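Local structure of DNA ligase (Archaeoglobus fulgidus, 3GDE) at residues K35-E39 with V205-K209; L73-V79 with L101-K105; L237-V241 with V382-R386; L430-E436 with L461-R466. The protein probably seals nicks in double-stranded DNA during replication, recombination and repair, using ATP to form an enzyme-bound AMP intermediate. All blocks are in the same frame, centred on the assembly; numbering follows the deposited sequence.

Contact 1 (K35-E39 with V205-K209); sequences KIEDE and VVAKK
Val-205, on helix 200-216, meets Glu-39 at the start of helix 39-49. Its two methyls divide the work: CG2 lies 3.4 Å from the Glu-39 backbone O, while CG1 packs 4.0 Å from Glu-39 CB, the two side chains crossing at about a right angle. CG1 also comes near Glu-39 CD. The side chain of Tyr-43 of helix 39-49 also touches Val-205. One turn on, Lys-208 leaves the helix with CG anti to the backbone N (chi1 179°) and stays extended until a bend at chi4, a course that carries CE over the loop carbonyls, 3.3 Å from Ile-36 O, and sets NZ beside the carboxylate of Glu-37. The salt bridge from Lys-208 NZ to Glu-37 OE1 is 3.2 Å long, and the amine comes from above the carboxylate plane, 53° out of it. With an alanine in place of this lysine, the Glu-37 carboxylate would probably lose its mate and Ile-36 O the methylene laid against it. Lys-209 follows with a chain bent at chi3 and chi4, folding back so that its CD lies 3.4 Å from Glu-39 OE1 and its NZ makes a weak, salt-bridging bond of 3.3 Å to that same Glu-39 OE1. Thus two lysines of one helix answer two glutamates of the loop and helix start that follow helix 22-34, with Val-205 packed on Glu-39 beside them. Two salt bridges at the surface, one of them weak, suggest a join that relies substantially on charge, with Val-205 as its apolar part.

Contact 2 (L73-V79 with L101-K105); sequences LENVSGV and LIKKK
Leu-101 CG stands anti to its carbonyl carbon (chi1 -64°), which spreads the two methyls over Ser-77 and Val-79, while Ser-77 OG sits between its own backbone N and carbonyl carbon (chi1 67°), turned back on its helix. The setting is a pair of nearly parallel helices in the all-helical N-terminal region, the axes of segments 73-77 and 101-105 being 19° apart and 10.0 Å at closest approach. Leu-101 CD1 rests 4.0 Å from Leu-73 CB and also touches Ser-77 OG; CD2 meets Val-79 CG1 at 3.8 Å. Farther along, Ile-102 CD1 touches both Val-76 CG2 and Leu-73 CD2, and Tyr-147 of helix 135-149 packs against both Val-76 and Leu-73. Ser-77 OG donates to Leu-73 O at 2.6 Å, reaching it from the face opposite to the Ser-77 backbone N, and accepts from Val-79 N in an ST turn at the helix end, where Gly-78 leaves helical geometry with positive phi. The lysines then take the carbonyls at this helix end: Lys-105 runs its methylenes along Val-76 O and bonds it weakly through NZ, whereas Lys-104 NZ lies in the carbonyl plane of Ser-77, on a lone pair of O, at 2.7 Å.

Contact 3 (L237-V241 with V382-R386); sequences LESAV and VDEVR
Glu-238 OE1 is gripped by both terminal nitrogens of Arg-386, at 2.9 Å from NH2 and 3.0 Å from NH1. The bond from NH2 uses the syn lone pair, on the side of the other carboxylate oxygen; NH1 comes in nearly in line with the C-O bond. Carboxylate and guanidinium are almost coplanar, 18° apart, and the oxygen lies almost in the arginine plane, so this end-on, forked salt bridge is held flat. Leu-237 CD2 covers one guanidinium face near its rim, 4.0 Å above the plane. A methionine in place of Arg-386 would probably leave the Glu-238 carboxylate without its countercharge and Leu-237 without the flat group it covers. Beneath the ion pair the packing is aliphatic. Leu-237, its CG anti to the backbone N (chi1 -170°), reaches tip to tip toward Val-385, with CG 3.8 Å from Val-385 CG2, and its CD2 also touches Val-382 CG1 at 3.8 Å. Val-241 slides past Val-385 in the opposite direction, CG2 to CG1 4.0 Å. Segments 237-241 and 382-386 cross at 123° in the ATP-dependent ligase domain, helix 237-243 following strand 230-233 and helix 382-394 following strand 371-379, and strand 399-403 lies against both, its Ile-402 touching Ala-240 and Val-385.

Contact 4 (L430-E436 with L461-R466); sequences LVVVGGE and LLKVGR
Leu-461 lies against two valines of the facing strand: its CD1 meets Val-431 CG2 at 3.8 Å, the side chains crossing at about a right angle, and its CG passes Val-433 CG1 at 4.1 Å. Leu-461 CG stands anti to the carbonyl carbon (chi1 -86°), an orientation that directs the branch toward both valines. Alongside, Leu-430 CD1 touches Val-464 CG1 at 3.8 Å, and Leu-522 of strand 520-523 packs on both residues. Farther out, Val-433 CG2 rests on the aliphatic chain of Lys-463, 4.1 Å from CE, while the amine of that lysine forms a salt bridge with Glu-450. At the polar edge Glu-436 OE1 sits over the centre of the Arg-466 guanidinium, 3.5 Å above its plane, with the carboxylate plane turned by 56°; no N-H points at the oxygen, so charge alone ties the pair. Segments 430-436 and 461-466 run at 92° to each other without a hydrogen bond between them: strand 446-454 pairs with each, and Val-464 and Gly-465 form a classic beta bulge opposite Leu-451. Such side-chain packing between steeply crossed strands of a strongly curved antiparallel sheet is consistent with the beta barrel of the OB fold in the ligase C-terminal region.

In the fold
The four contacts are spread over three parts of the ligase and none touches another. Contacts 1 and 2 both belong to the helical N-terminal part, their centres 36 Å apart; contact 1 joins helices from far ends of that region, and contact 2 falls between them in sequence. Contact 3 lies in the adenylation domain and contact 4 in the OB-fold domain, with about 37 Å between their centres. Contacts 2 and 3 stand on opposite sides of the chain's centre, their centres about 66 Å apart. Contact 3 alone comes near the predicted active site: the Val-385 side chain is about 11 Å from that of Lys-252, the predicted AMP-carrying lysine, and about 10 Å from that of Glu-250, a predicted ATP-binding residue.

Contact 1 (K35-E39 with V205-K209)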
loop_
_atom_site.group_PDB
_atom_site.type_symbol
_atom_site.label_atom_id
_atom_site.label_comp_id
_atom_site.label_asym_id
_atom_site.label_seq_id
_atom_site.Cartn_x
_atom_site.Cartn_y
_atom_site.Cartn_z
ATOM N N LYS A 35 -18.690 20.965 5.756
ATOM C CA LYS A 35 -19.520 21.888 4.991
ATOM C C LYS A 35 -19.876 21.340 3.612
ATOM O O LYS A 35 -20.550 22.006 2.802
ATOM C CB LYS A 35 -18.819 23.245 4.889
ATOM C CG LYS A 35 -18.616 23.905 6.235
ATOM C CD LYS A 35 -17.794 25.166 6.111
ATOM C CE LYS A 35 -17.493 25.767 7.485
ATOM N NZ LYS A 35 -16.851 24.759 8.405
ATOM N N ILE A 36 -19.431 20.118 3.350
ATOM C CA ILE A 36 -19.791 19.435 2.125
ATOM C C ILE A 36 -21.106 18.682 2.356
ATOM O O ILE A 36 -21.205 17.838 3.249
ATOM C CB ILE A 36 -18.673 18.484 1.648
ATOM C CG1 ILE A 36 -17.329 19.232 1.603
ATOM C CG2 ILE A 36 -19.039 17.890 0.290
ATOM C CD1 ILE A 36 -16.109 18.354 1.427
ATOM N N GLU A 37 -22.115 19.009 1.553
ATOM C CA GLU A 37 -23.427 18.374 1.672
ATOM C C GLU A 37 -23.610 17.240 0.681
ATOM O O GLU A 37 -24.245 16.247 1.004
ATOM C CB GLU A 37 -24.562 19.398 1.534
ATOM C CG GLU A 37 -24.896 20.123 2.844
ATOM C CD GLU A 37 -25.311 19.174 3.983
ATOM O OE1 GLU A 37 -25.919 18.096 3.729
ATOM O OE2 GLU A 37 -25.027 19.520 5.147
ATOM N N ASP A 38 -23.043 17.385 -0.510
ATOM C CA ASP A 38 -23.120 16.342 -1.517
ATOM C C ASP A 38 -22.169 15.213 -1.154
ATOM O O ASP A 38 -20.954 15.415 -1.081
ATOM C CB ASP A 38 -22.816 16.902 -2.910
ATOM C CG ASP A 38 -22.923 15.849 -3.990
ATOM O OD1 ASP A 38 -22.064 14.958 -4.039
ATOM O OD2 ASP A 38 -23.873 15.892 -4.789
ATOM N N GLU A 39 -22.725 14.022 -0.940
ATOM C CA GLU A 39 -21.959 12.925 -0.349
ATOM C C GLU A 39 -20.872 12.340 -1.268
ATOM O O GLU A 39 -19.915 11.734 -0.790
ATOM C CB GLU A 39 -22.868 11.852 0.274
ATOM C CG GLU A 39 -23.710 11.036 -0.696
ATOM C CD GLU A 39 -24.628 10.027 0.014
ATOM O OE1 GLU A 39 -25.350 10.434 0.966
ATOM O OE2 GLU A 39 -24.631 8.838 -0.391
ATOM N N VAL A 205 -18.463 9.242 4.563
ATOM C CA VAL A 205 -19.875 9.342 4.227
ATOM C C VAL A 205 -20.768 8.729 5.320
ATOM O O VAL A 205 -21.814 9.279 5.648
ATOM C CB VAL A 205 -20.175 8.753 2.825
ATOM C CG1 VAL A 205 -21.690 8.744 2.523
ATOM C CG2 VAL A 205 -19.410 9.531 1.745
ATOM N N VAL A 206 -20.351 7.606 5.893
ATOM C CA VAL A 206 -21.112 6.987 6.977
ATOM C C VAL A 206 -21.060 7.886 8.211
ATOM O O VAL A 206 -22.072 8.065 8.884
ATOM C CB VAL A 206 -20.635 5.544 7.281
ATOM C CG1 VAL A 206 -21.296 4.979 8.552
ATOM C CG2 VAL A 206 -20.941 4.640 6.096
ATOM N N ALA A 207 -19.890 8.470 8.478
ATOM C CA ALA A 207 -19.719 9.378 9.604
ATOM C C ALA A 207 -20.587 10.622 9.456
ATOM O O ALA A 207 -21.103 11.117 10.436
ATOM C CB ALA A 207 -18.243 9.766 9.786
ATOM N N LYS A 208 -20.738 11.115 8.229
ATOM C CA LYS A 208 -21.587 12.261 7.939
ATOM C C LYS A 208 -23.068 11.947 8.195
ATOM O O LYS A 208 -23.771 12.697 8.873
ATOM C CB LYS A 208 -21.389 12.692 6.480
ATOM C CG LYS A 208 -22.250 13.874 6.037
ATOM C CD LYS A 208 -22.371 13.910 4.533
ATOM C CE LYS A 208 -23.039 15.181 4.037
ATOM N NZ LYS A 208 -24.352 15.451 4.678
ATOM N N LYS A 209 -23.518 10.828 7.645
ATOM C CA LYS A 209 -24.926 10.463 7.652
ATOM C C LYS A 209 -25.406 9.909 8.993
ATOM O O LYS A 209 -26.540 10.176 9.395
ATOM C CB LYS A 209 -25.211 9.454 6.534
ATOM C CG LYS A 209 -25.002 9.999 5.127
ATOM C CD LYS A 209 -25.397 8.965 4.052
ATOM C CE LYS A 209 -26.928 8.798 3.952
ATOM N NZ LYS A 209 -27.406 8.438 2.565
#

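Contact 2 (L73-V79 with L101-K105)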
loop_
_atom_site.group_PDB
_atom_site.type_symbol
_atom_site.label_atom_id
_atom_site.label_comp_id
_atom_site.label_asym_id
_atom_site.label_seq_id
_atom_site.Cartn_x
_atom_site.Cartn_y
_atom_site.Cartn_z
ATOM N N LEU A 73 0.227 17.897 -21.576
ATOM C CA LEU A 73 0.746 19.230 -21.294
ATOM C C LEU A 73 1.347 19.889 -22.543
ATOM O O LEU A 73 1.206 21.095 -22.735
ATOM C CB LEU A 73 1.748 19.185 -20.125
ATOM C CG LEU A 73 1.138 18.969 -18.727
ATOM C CD1 LEU A 73 2.188 18.633 -17.670
ATOM C CD2 LEU A 73 0.313 20.166 -18.276
ATOM N N GLU A 74 2.002 19.086 -23.381
ATOM C CA GLU A 74 2.453 19.494 -24.707
ATOM C C GLU A 74 1.277 20.014 -25.534
ATOM O O GLU A 74 1.344 21.105 -26.114
ATOM C CB GLU A 74 2.995 18.285 -25.455
ATOM C CG GLU A 74 4.459 17.982 -25.352
ATOM C CD GLU A 74 4.961 17.407 -26.670
ATOM O OE1 GLU A 74 5.214 18.203 -27.594
ATOM O OE2 GLU A 74 5.063 16.162 -26.796
ATOM N N ASN A 75 0.218 19.205 -25.610
ATOM C CA ASN A 75 -0.963 19.546 -26.403
ATOM C C ASN A 75 -1.583 20.877 -26.015
ATOM O O ASN A 75 -1.893 21.682 -26.887
ATOM C CB ASN A 75 -2.037 18.460 -26.318
ATOM C CG ASN A 75 -1.650 17.184 -27.034
ATOM O OD1 ASN A 75 -2.168 16.106 -26.720
ATOM N ND2 ASN A 75 -0.737 17.287 -27.992
ATOM N N VAL A 76 -1.744 21.109 -24.713
ATOM C CA VAL A 76 -2.473 22.282 -24.241
ATOM C C VAL A 76 -1.647 23.564 -24.276
ATOM O O VAL A 76 -2.185 24.639 -24.556
ATOM C CB VAL A 76 -3.116 22.065 -22.833
ATOM C CG1 VAL A 76 -4.139 20.950 -22.888
ATOM C CG2 VAL A 76 -2.061 21.759 -21.757
ATOM N N SER A 77 -0.345 23.447 -24.011
ATOM C CA SER A 77 0.524 24.614 -23.841
ATOM C C SER A 77 1.273 24.982 -25.111
ATOM O O SER A 77 1.745 26.117 -25.258
ATOM C CB SER A 77 1.535 24.363 -22.728
ATOM O OG SER A 77 2.444 23.340 -23.100
ATOM N N GLY A 78 1.403 24.016 -26.013
ATOM C CA GLY A 78 2.188 24.203 -27.223
ATOM C C GLY A 78 3.681 24.000 -27.022
ATOM O O GLY A 78 4.404 23.805 -27.999
ATOM N N VAL A 79 4.148 24.047 -25.769
ATOM C CA VAL A 79 5.580 23.896 -25.484
ATOM C C VAL A 79 6.017 22.436 -25.633
ATOM O O VAL A 79 5.279 21.512 -25.264
ATOM C CB VAL A 79 6.034 24.517 -24.110
ATOM C CG1 VAL A 79 5.019 25.531 -23.577
ATOM C CG2 VAL A 79 6.317 23.464 -23.083
ATOM N N LEU A 101 2.340 26.260 -16.952
ATOM C CA LEU A 101 1.922 26.163 -18.355
ATOM C C LEU A 101 0.495 26.674 -18.600
ATOM O O LEU A 101 0.242 27.350 -19.585
ATOM C CB LEU A 101 2.071 24.732 -18.883
ATOM C CG LEU A 101 3.491 24.153 -18.944
ATOM C CD1 LEU A 101 3.451 22.729 -19.460
ATOM C CD2 LEU A 101 4.427 25.035 -19.811
ATOM N N ILE A 102 -0.434 26.347 -17.706
ATOM C CA ILE A 102 -1.813 26.803 -17.847
ATOM C C ILE A 102 -1.949 28.308 -17.555
ATOM O O ILE A 102 -2.720 29.002 -18.215
ATOM C CB ILE A 102 -2.806 25.931 -17.020
ATOM C CG1 ILE A 102 -3.249 24.701 -17.826
ATOM C CG2 ILE A 102 -4.066 26.719 -16.663
ATOM C CD1 ILE A 102 -2.228 23.616 -18.000
ATOM N N LYS A 103 -1.170 28.805 -16.597
ATOM C CA LYS A 103 -1.121 30.232 -16.299
ATOM C C LYS A 103 -0.725 31.027 -17.541
ATOM O O LYS A 103 -1.357 32.028 -17.869
ATOM C CB LYS A 103 -0.155 30.517 -15.148
ATOM C CG LYS A 103 -0.189 31.956 -14.655
ATOM C CD LYS A 103 0.881 32.201 -13.612
ATOM C CE LYS A 103 1.174 33.693 -13.444
ATOM N NZ LYS A 103 2.361 33.944 -12.568
ATOM N N LYS A 104 0.315 30.559 -18.227
ATOM C CA LYS A 104 0.786 31.144 -19.481
ATOM C C LYS A 104 -0.250 31.014 -20.607
ATOM O O LYS A 104 -0.435 31.947 -21.389
ATOM C CB LYS A 104 2.127 30.498 -19.865
ATOM C CG LYS A 104 2.431 30.378 -21.360
ATOM C CD LYS A 104 3.077 29.014 -21.678
ATOM C CE LYS A 104 2.033 27.951 -22.067
ATOM N NZ LYS A 104 1.477 28.156 -23.458
ATOM N N LYS A 105 -0.935 29.876 -20.668
ATOM C CA LYS A 105 -1.877 29.585 -21.751
ATOM C C LYS A 105 -3.193 30.366 -21.695
ATOM O O LYS A 105 -3.710 30.777 -22.728
ATOM C CB LYS A 105 -2.165 28.082 -21.844
ATOM C CG LYS A 105 -2.886 27.667 -23.118
ATOM C CD LYS A 105 -2.045 27.972 -24.356
ATOM C CE LYS A 105 -2.810 27.653 -25.631
ATOM N NZ LYS A 105 -1.922 27.062 -26.683
#

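Contact 3 (L237-V241 with V382-R386)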
loop_
_atom_site.group_PDB
_atom_site.type_symbol
_atom_site.label_atom_id
_atom_site.label_comp_id
_atom_site.label_asym_id
_atom_site.label_seq_id
_atom_site.Cartn_x
_atom_site.Cartn_y
_atom_site.Cartn_z
ATOM N N LEU A 237 12.362 -17.117 21.353
ATOM C CA LEU A 237 11.325 -18.128 21.504
ATOM C C LEU A 237 10.797 -18.243 22.946
ATOM O O LEU A 237 9.583 -18.242 23.171
ATOM C CB LEU A 237 11.877 -19.463 21.001
ATOM C CG LEU A 237 10.989 -20.684 20.816
ATOM C CD1 LEU A 237 11.510 -21.479 19.640
ATOM C CD2 LEU A 237 10.992 -21.531 22.082
ATOM N N GLU A 238 11.710 -18.324 23.913
ATOM C CA GLU A 238 11.336 -18.520 25.321
ATOM C C GLU A 238 10.826 -17.259 26.031
ATOM O O GLU A 238 10.160 -17.360 27.061
ATOM C CB GLU A 238 12.471 -19.176 26.126
ATOM C CG GLU A 238 13.846 -18.538 25.948
ATOM C CD GLU A 238 14.575 -19.045 24.710
ATOM O OE1 GLU A 238 14.533 -20.270 24.450
ATOM O OE2 GLU A 238 15.193 -18.218 24.004
ATOM N N SER A 239 11.131 -16.084 25.484
ATOM C CA SER A 239 10.579 -14.837 26.012
ATOM C C SER A 239 9.138 -14.650 25.554
ATOM O O SER A 239 8.292 -14.156 26.308
ATOM C CB SER A 239 11.418 -13.645 25.570
ATOM O OG SER A 239 11.531 -13.607 24.159
ATOM N N ALA A 240 8.870 -15.042 24.310
ATOM C CA ALA A 240 7.519 -15.016 23.758
ATOM C C ALA A 240 6.618 -16.012 24.489
ATOM O O ALA A 240 5.516 -15.663 24.925
ATOM C CB ALA A 240 7.554 -15.317 22.263
ATOM N N VAL A 241 7.106 -17.241 24.648
ATOM C CA VAL A 241 6.307 -18.322 25.235
ATOM C C VAL A 241 6.267 -18.271 26.773
ATOM O O VAL A 241 5.812 -19.218 27.424
ATOM C CB VAL A 241 6.736 -19.725 24.682
ATOM C CG1 VAL A 241 8.048 -20.176 25.285
ATOM C CG2 VAL A 241 5.647 -20.771 24.914
ATOM N N VAL A 382 8.456 -24.748 26.449
ATOM C CA VAL A 382 9.488 -24.154 25.579
ATOM C C VAL A 382 10.121 -25.199 24.646
ATOM O O VAL A 382 10.488 -24.885 23.512
ATOM C CB VAL A 382 10.583 -23.389 26.395
ATOM C CG1 VAL A 382 11.755 -22.970 25.513
ATOM C CG2 VAL A 382 10.000 -22.165 27.068
ATOM N N ASP A 383 10.224 -26.438 25.126
ATOM C CA ASP A 383 10.815 -27.537 24.358
ATOM C C ASP A 383 9.926 -27.988 23.213
ATOM O O ASP A 383 10.423 -28.364 22.143
ATOM C CB ASP A 383 11.134 -28.727 25.270
ATOM C CG ASP A 383 12.325 -28.468 26.188
ATOM O OD1 ASP A 383 12.645 -29.355 27.009
ATOM O OD2 ASP A 383 12.946 -27.391 26.092
ATOM N N GLU A 384 8.613 -27.964 23.445
ATOM C CA GLU A 384 7.640 -28.312 22.406
ATOM C C GLU A 384 7.629 -27.290 21.262
ATOM O O GLU A 384 7.608 -27.667 20.088
ATOM C CB GLU A 384 6.235 -28.488 22.994
ATOM C CG GLU A 384 5.949 -29.889 23.524
ATOM C CD GLU A 384 4.456 -30.216 23.565
ATOM O OE1 GLU A 384 3.627 -29.274 23.541
ATOM O OE2 GLU A 384 4.109 -31.423 23.624
ATOM N N VAL A 385 7.662 -26.006 21.611
ATOM C CA VAL A 385 7.695 -24.945 20.600
ATOM C C VAL A 385 9.027 -24.890 19.845
ATOM O O VAL A 385 9.040 -24.603 18.648
ATOM C CB VAL A 385 7.204 -23.553 21.145
ATOM C CG1 VAL A 385 7.598 -23.343 22.584
ATOM C CG2 VAL A 385 7.666 -22.384 20.254
ATOM N N ARG A 386 10.132 -25.212 20.521
ATOM C CA ARG A 386 11.430 -25.349 19.840
ATOM C C ARG A 386 11.466 -26.526 18.851
ATOM O O ARG A 386 12.120 -26.449 17.812
ATOM C CB ARG A 386 12.593 -25.427 20.836
ATOM C CG ARG A 386 13.965 -25.352 20.163
ATOM C CD ARG A 386 15.056 -24.861 21.104
ATOM N NE ARG A 386 15.255 -23.412 21.027
ATOM C CZ ARG A 386 15.085 -22.560 22.039
ATOM N NH1 ARG A 386 14.706 -22.988 23.241
ATOM N NH2 ARG A 386 15.305 -21.269 21.848
#

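Contact 4 (L430-E436 with L461-R466)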
loop_
_atom_site.group_PDB
_atom_site.type_symbol
_atom_site.label_atom_id
_atom_site.label_comp_id
_atom_site.label_asym_id
_atom_site.label_seq_id
_atom_site.Cartn_x
_atom_site.Cartn_y
_atom_site.Cartn_z
ATOM N N LEU A 430 11.450 0.035 1.478
ATOM C CA LEU A 430 11.716 1.449 1.611
ATOM C C LEU A 430 11.553 2.141 0.261
ATOM O O LEU A 430 11.841 1.563 -0.780
ATOM C CB LEU A 430 13.129 1.680 2.197
ATOM C CG LEU A 430 13.420 1.050 3.574
ATOM C CD1 LEU A 430 14.925 0.979 3.879
ATOM C CD2 LEU A 430 12.658 1.758 4.718
ATOM N N VAL A 431 11.066 3.374 0.291
ATOM C CA VAL A 431 10.839 4.139 -0.934
ATOM C C VAL A 431 12.177 4.647 -1.477
ATOM O O VAL A 431 13.023 5.099 -0.718
ATOM C CB VAL A 431 9.866 5.345 -0.697
ATOM C CG1 VAL A 431 9.539 6.062 -2.029
ATOM C CG2 VAL A 431 8.591 4.871 -0.030
ATOM N N VAL A 432 12.352 4.565 -2.791
ATOM C CA VAL A 432 13.507 5.172 -3.444
ATOM C C VAL A 432 13.227 6.649 -3.724
ATOM O O VAL A 432 12.480 6.998 -4.648
ATOM C CB VAL A 432 13.871 4.451 -4.743
ATOM C CG1 VAL A 432 15.220 4.973 -5.278
ATOM C CG2 VAL A 432 13.918 2.972 -4.512
ATOM N N VAL A 433 13.812 7.507 -2.903
ATOM C CA VAL A 433 13.575 8.952 -2.990
ATOM C C VAL A 433 14.678 9.705 -3.748
ATOM O O VAL A 433 14.514 10.876 -4.108
ATOM C CB VAL A 433 13.326 9.576 -1.590
ATOM C CG1 VAL A 433 12.036 9.018 -0.986
ATOM C CG2 VAL A 433 14.526 9.357 -0.643
ATOM N N GLY A 434 15.801 9.034 -3.989
ATOM C CA GLY A 434 16.933 9.667 -4.665
ATOM C C GLY A 434 17.980 8.695 -5.169
ATOM O O GLY A 434 17.815 7.476 -5.072
ATOM N N GLY A 435 19.067 9.237 -5.703
ATOM C CA GLY A 435 20.099 8.415 -6.301
ATOM C C GLY A 435 21.363 9.159 -6.684
ATOM O O GLY A 435 21.485 10.364 -6.473
ATOM N N GLU A 436 22.315 8.411 -7.231
ATOM C CA GLU A 436 23.563 8.954 -7.727
ATOM C C GLU A 436 23.907 8.260 -9.033
ATOM O O GLU A 436 23.774 7.040 -9.162
ATOM C CB GLU A 436 24.699 8.772 -6.719
ATOM C CG GLU A 436 24.620 9.677 -5.487
ATOM C CD GLU A 436 25.750 9.429 -4.481
ATOM O OE1 GLU A 436 26.045 8.250 -4.146
ATOM O OE2 GLU A 436 26.349 10.427 -4.011
ATOM N N LEU A 461 7.996 11.175 3.735
ATOM C CA LEU A 461 9.034 10.146 3.637
ATOM C C LEU A 461 10.260 10.591 4.409
ATOM O O LEU A 461 10.808 11.668 4.146
ATOM C CB LEU A 461 9.420 9.861 2.179
ATOM C CG LEU A 461 8.673 8.863 1.288
ATOM C CD1 LEU A 461 7.739 7.921 2.072
ATOM C CD2 LEU A 461 7.909 9.583 0.230
ATOM N N LEU A 462 10.680 9.768 5.367
ATOM C CA LEU A 462 11.837 10.075 6.195
ATOM C C LEU A 462 13.020 9.194 5.787
ATOM O O LEU A 462 12.943 7.957 5.850
ATOM C CB LEU A 462 11.502 9.915 7.688
ATOM C CG LEU A 462 10.200 10.541 8.225
ATOM C CD1 LEU A 462 9.997 10.244 9.705
ATOM C CD2 LEU A 462 10.178 12.040 8.000
ATOM N N LYS A 463 14.101 9.845 5.349
ATOM C CA LYS A 463 15.321 9.154 4.923
ATOM C C LYS A 463 15.889 8.271 6.018
ATOM O O LYS A 463 15.861 8.615 7.194
ATOM C CB LYS A 463 16.395 10.130 4.449
ATOM C CG LYS A 463 16.276 10.507 2.991
ATOM C CD LYS A 463 17.652 10.798 2.397
ATOM C CE LYS A 463 17.530 11.529 1.073
ATOM N NZ LYS A 463 18.864 11.805 0.468
ATOM N N VAL A 464 16.425 7.134 5.605
ATOM C CA VAL A 464 16.815 6.101 6.538
ATOM C C VAL A 464 18.154 5.459 6.121
ATOM O O VAL A 464 18.806 4.779 6.906
ATOM C CB VAL A 464 15.629 5.113 6.709
ATOM C CG1 VAL A 464 15.975 3.696 6.326
ATOM C CG2 VAL A 464 15.038 5.224 8.094
ATOM N N GLY A 465 18.578 5.713 4.890
ATOM C CA GLY A 465 19.855 5.197 4.438
ATOM C C GLY A 465 20.088 5.305 2.949
ATOM O O GLY A 465 19.325 5.957 2.227
ATOM N N ARG A 466 21.161 4.653 2.511
ATOM C CA ARG A 466 21.585 4.650 1.123
ATOM C C ARG A 466 22.185 3.297 0.762
ATOM O O ARG A 466 22.979 2.751 1.521
ATOM C CB ARG A 466 22.609 5.754 0.892
ATOM C CG ARG A 466 22.861 6.013 -0.558
ATOM C CD ARG A 466 24.248 5.627 -0.937
ATOM N NE ARG A 466 25.170 6.741 -0.758
ATOM C CZ ARG A 466 26.468 6.681 -1.035
ATOM N NH1 ARG A 466 26.994 5.548 -1.504
ATOM N NH2 ARG A 466 27.241 7.755 -0.841
#